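Local coordinates for protein Orf34 (Pseudomonas syringae pv. syringae, PDB 5KLP) that transfers acetyl groups from acetyl-CoA to serine, threonine and lysine residues of proteins, host tubulin among them, with inositol hexakisphosphate as cofactor, thereby impairing plant immunity, at residues Ala105-Pro111 with His124-Arg130. The protein carries 10 engineered substitutions. Numbering follows the deposited sequence.
Sequences AFRAIFP and HVMADVR
Arg107 and Asp128 face each other as a non-hydrogen-bonded pair of two antiparallel strands, 105-110 and 125-130, neighbours in the central mixed sheet of this YopJ-family acetyltransferase, whose family belongs to the CA peptidase clan. Arg107 can be followed outward: CB passes 4.2 Å from SE of the selenomethionine Met126, the chain bends at chi2 (-53°), and NE forms a salt bridge with Asp128 OD2 at 2.6 Å, although the hydrogen bond itself is bent and weak. At the tip, NH1 is taken by Gly82 O, while NH2 donates to a water. This water also donates to Asp128 OD2 and accepts from Arg130 NH2, so carboxylate and water together bridge two arginines. Arg130 NH1 forms a salt bridge with the other oxygen, Asp128 OD1, at 2.7 Å, through a bent, weak hydrogen bond, and bonds Val129 O from the opposite face of that carbonyl to Phe106 N. Its guanidinium lies over Ala105 CB. Helices 189-202 and 204-215 pack on this face, over its charged end, where His211 and Asp208 extend the network.

The other face is apolar. Phe106 holds CG between its backbone N and carbonyl carbon (chi1 69°), a turn that lays the ring over Val129, with Val129 CB 3.9 Å from the centroid of the Phe106 ring. Phe110 likewise covers Val125 CG2, and Val125 in turn touches the catalytic Glu143. Paired backbone bonds join Ala108 and Ala127. Next to the catalytic His123, the His124 ring carries Pro111 CB on one face, 3.5 Å from NE2.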
loop_
_atom_site.group_PDB
_atom_site.type_symbol
_atom_site.label_atom_id
_atom_site.label_comp_id
_atom_site.label_asym_id
_atom_site.label_seq_id
_atom_site.Cartn_x
_atom_site.Cartn_y
_atom_site.Cartn_z
ATOM N N ALA A 105 -17.794 -4.853 0.345
ATOM C CA ALA A 105 -16.436 -4.562 -0.104
ATOM C C ALA A 105 -15.867 -3.363 0.664
ATOM O O ALA A 105 -16.458 -2.283 0.653
ATOM C CB ALA A 105 -16.410 -4.294 -1.605
ATOM N N PHE A 106 -14.724 -3.531 1.324
ATOM C CA PHE A 106 -14.078 -2.376 1.943
ATOM C C PHE A 106 -12.568 -2.538 2.006
ATOM O O PHE A 106 -12.029 -3.622 1.753
ATOM C CB PHE A 106 -14.664 -2.104 3.338
ATOM C CG PHE A 106 -14.337 -3.146 4.379
ATOM C CD1 PHE A 106 -13.208 -3.017 5.180
ATOM C CD2 PHE A 106 -15.178 -4.229 4.591
ATOM C CE1 PHE A 106 -12.906 -3.963 6.154
ATOM C CE2 PHE A 106 -14.884 -5.173 5.562
ATOM C CZ PHE A 106 -13.743 -5.037 6.350
ATOM N N ARG A 107 -11.890 -1.441 2.323
ATOM C CA ARG A 107 -10.441 -1.447 2.409
ATOM C C ARG A 107 -10.048 -0.971 3.803
ATOM O O ARG A 107 -10.770 -0.188 4.430
ATOM C CB ARG A 107 -9.803 -0.525 1.354
ATOM C CG ARG A 107 -10.523 -0.390 -0.009
ATOM C CD ARG A 107 -10.795 -1.702 -0.631
ATOM N NE ARG A 107 -11.153 -1.700 -2.055
ATOM C CZ ARG A 107 -12.278 -1.223 -2.589
ATOM N NH1 ARG A 107 -13.190 -0.600 -1.859
ATOM N NH2 ARG A 107 -12.474 -1.349 -3.892
ATOM N N ALA A 108 -8.909 -1.448 4.290
ATOM C CA ALA A 108 -8.463 -1.110 5.631
ATOM C C ALA A 108 -6.960 -0.840 5.637
ATOM O O ALA A 108 -6.198 -1.567 4.996
ATOM C CB ALA A 108 -8.804 -2.233 6.601
ATOM N N ILE A 109 -6.545 0.196 6.364
ATOM C CA ILE A 109 -5.136 0.459 6.612
ATOM C C ILE A 109 -4.873 0.336 8.104
ATOM O O ILE A 109 -5.609 0.885 8.921
ATOM C CB ILE A 109 -4.724 1.853 6.116
ATOM C CG1 ILE A 109 -4.968 1.968 4.609
ATOM C CG2 ILE A 109 -3.255 2.158 6.464
ATOM C CD1 ILE A 109 -4.790 3.373 4.056
ATOM N N PHE A 110 -3.831 -0.393 8.474
ATOM C CA PHE A 110 -3.559 -0.582 9.889
ATOM C C PHE A 110 -2.076 -0.825 10.080
ATOM O O PHE A 110 -1.407 -1.331 9.181
ATOM C CB PHE A 110 -4.391 -1.742 10.461
ATOM C CG PHE A 110 -4.193 -3.049 9.740
ATOM C CD1 PHE A 110 -3.182 -3.919 10.110
ATOM C CD2 PHE A 110 -5.021 -3.399 8.685
ATOM C CE1 PHE A 110 -3.001 -5.143 9.434
ATOM C CE2 PHE A 110 -4.845 -4.613 7.997
ATOM C CZ PHE A 110 -3.835 -5.480 8.377
ATOM N N PRO A 111 -1.554 -0.449 11.250
ATOM C CA PRO A 111 -0.147 -0.700 11.551
ATOM C C PRO A 111 0.038 -2.146 11.998
ATOM O O PRO A 111 -0.963 -2.822 12.265
ATOM C CB PRO A 111 0.134 0.279 12.686
ATOM C CG PRO A 111 -1.190 0.328 13.430
ATOM C CD PRO A 111 -2.235 0.262 12.349
ATOM N N HIS A 124 2.795 -0.010 8.166
ATOM C CA HIS A 124 1.425 -0.207 7.707
ATOM C C HIS A 124 1.267 -1.065 6.459
ATOM O O HIS A 124 2.135 -1.100 5.590
ATOM C CB HIS A 124 0.789 1.156 7.454
ATOM C CG HIS A 124 0.577 1.956 8.699
ATOM N ND1 HIS A 124 1.618 2.471 9.441
ATOM C CD2 HIS A 124 -0.559 2.301 9.352
ATOM C CE1 HIS A 124 1.133 3.118 10.487
ATOM N NE2 HIS A 124 -0.185 3.024 10.459
ATOM N N VAL A 125 0.132 -1.744 6.375
ATOM C CA VAL A 125 -0.258 -2.427 5.151
ATOM C C VAL A 125 -1.695 -2.062 4.842
ATOM O O VAL A 125 -2.366 -1.417 5.649
ATOM C CB VAL A 125 -0.122 -3.955 5.270
ATOM C CG1 VAL A 125 1.341 -4.330 5.535
ATOM C CG2 VAL A 125 -1.045 -4.476 6.372
HETATM N N MSE A 126 -2.150 -2.462 3.662
HETATM C CA MSE A 126 -3.515 -2.230 3.219
HETATM C C MSE A 126 -4.201 -3.566 3.039
HETATM O O MSE A 126 -3.645 -4.463 2.394
HETATM C CB MSE A 126 -3.531 -1.443 1.907
HETATM C CG MSE A 126 -4.893 -0.886 1.512
HETATM SE SE MSE A 126 -6.024 -2.161 0.572
HETATM C CE MSE A 126 -4.877 -2.465 -1.005
ATOM N N ALA A 127 -5.404 -3.709 3.596
ATOM C CA ALA A 127 -6.180 -4.919 3.336
ATOM C C ALA A 127 -7.423 -4.588 2.533
ATOM O O ALA A 127 -8.180 -3.678 2.883
ATOM C CB ALA A 127 -6.560 -5.626 4.636
ATOM N N ASP A 128 -7.604 -5.335 1.448
ATOM C CA ASP A 128 -8.771 -5.240 0.583
ATOM C C ASP A 128 -9.689 -6.438 0.867
ATOM O O ASP A 128 -9.268 -7.583 0.745
ATOM C CB ASP A 128 -8.329 -5.212 -0.885
ATOM C CG ASP A 128 -9.492 -5.023 -1.849
ATOM O OD1 ASP A 128 -10.179 -6.010 -2.176
ATOM O OD2 ASP A 128 -9.718 -3.881 -2.288
ATOM N N VAL A 129 -10.931 -6.172 1.262
ATOM C CA VAL A 129 -11.784 -7.204 1.837
ATOM C C VAL A 129 -13.074 -7.399 1.044
ATOM O O VAL A 129 -13.623 -6.442 0.514
ATOM C CB VAL A 129 -12.144 -6.853 3.319
ATOM C CG1 VAL A 129 -13.114 -7.883 3.931
ATOM C CG2 VAL A 129 -10.878 -6.722 4.165
ATOM N N ARG A 130 -13.532 -8.646 0.949
ATOM C CA ARG A 130 -14.891 -8.947 0.514
ATOM C C ARG A 130 -15.619 -9.811 1.533
ATOM O O ARG A 130 -15.081 -10.821 1.997
ATOM C CB ARG A 130 -14.923 -9.663 -0.839
ATOM C CG ARG A 130 -14.342 -8.883 -1.977
ATOM C CD ARG A 130 -15.161 -7.650 -2.360
ATOM N NE ARG A 130 -14.550 -7.036 -3.534
ATOM C CZ ARG A 130 -13.460 -6.273 -3.493
ATOM N NH1 ARG A 130 -12.874 -5.995 -2.330
ATOM N NH2 ARG A 130 -12.958 -5.782 -4.617
HETATM O O HOH W 1 -10.669 -3.786 -4.720
#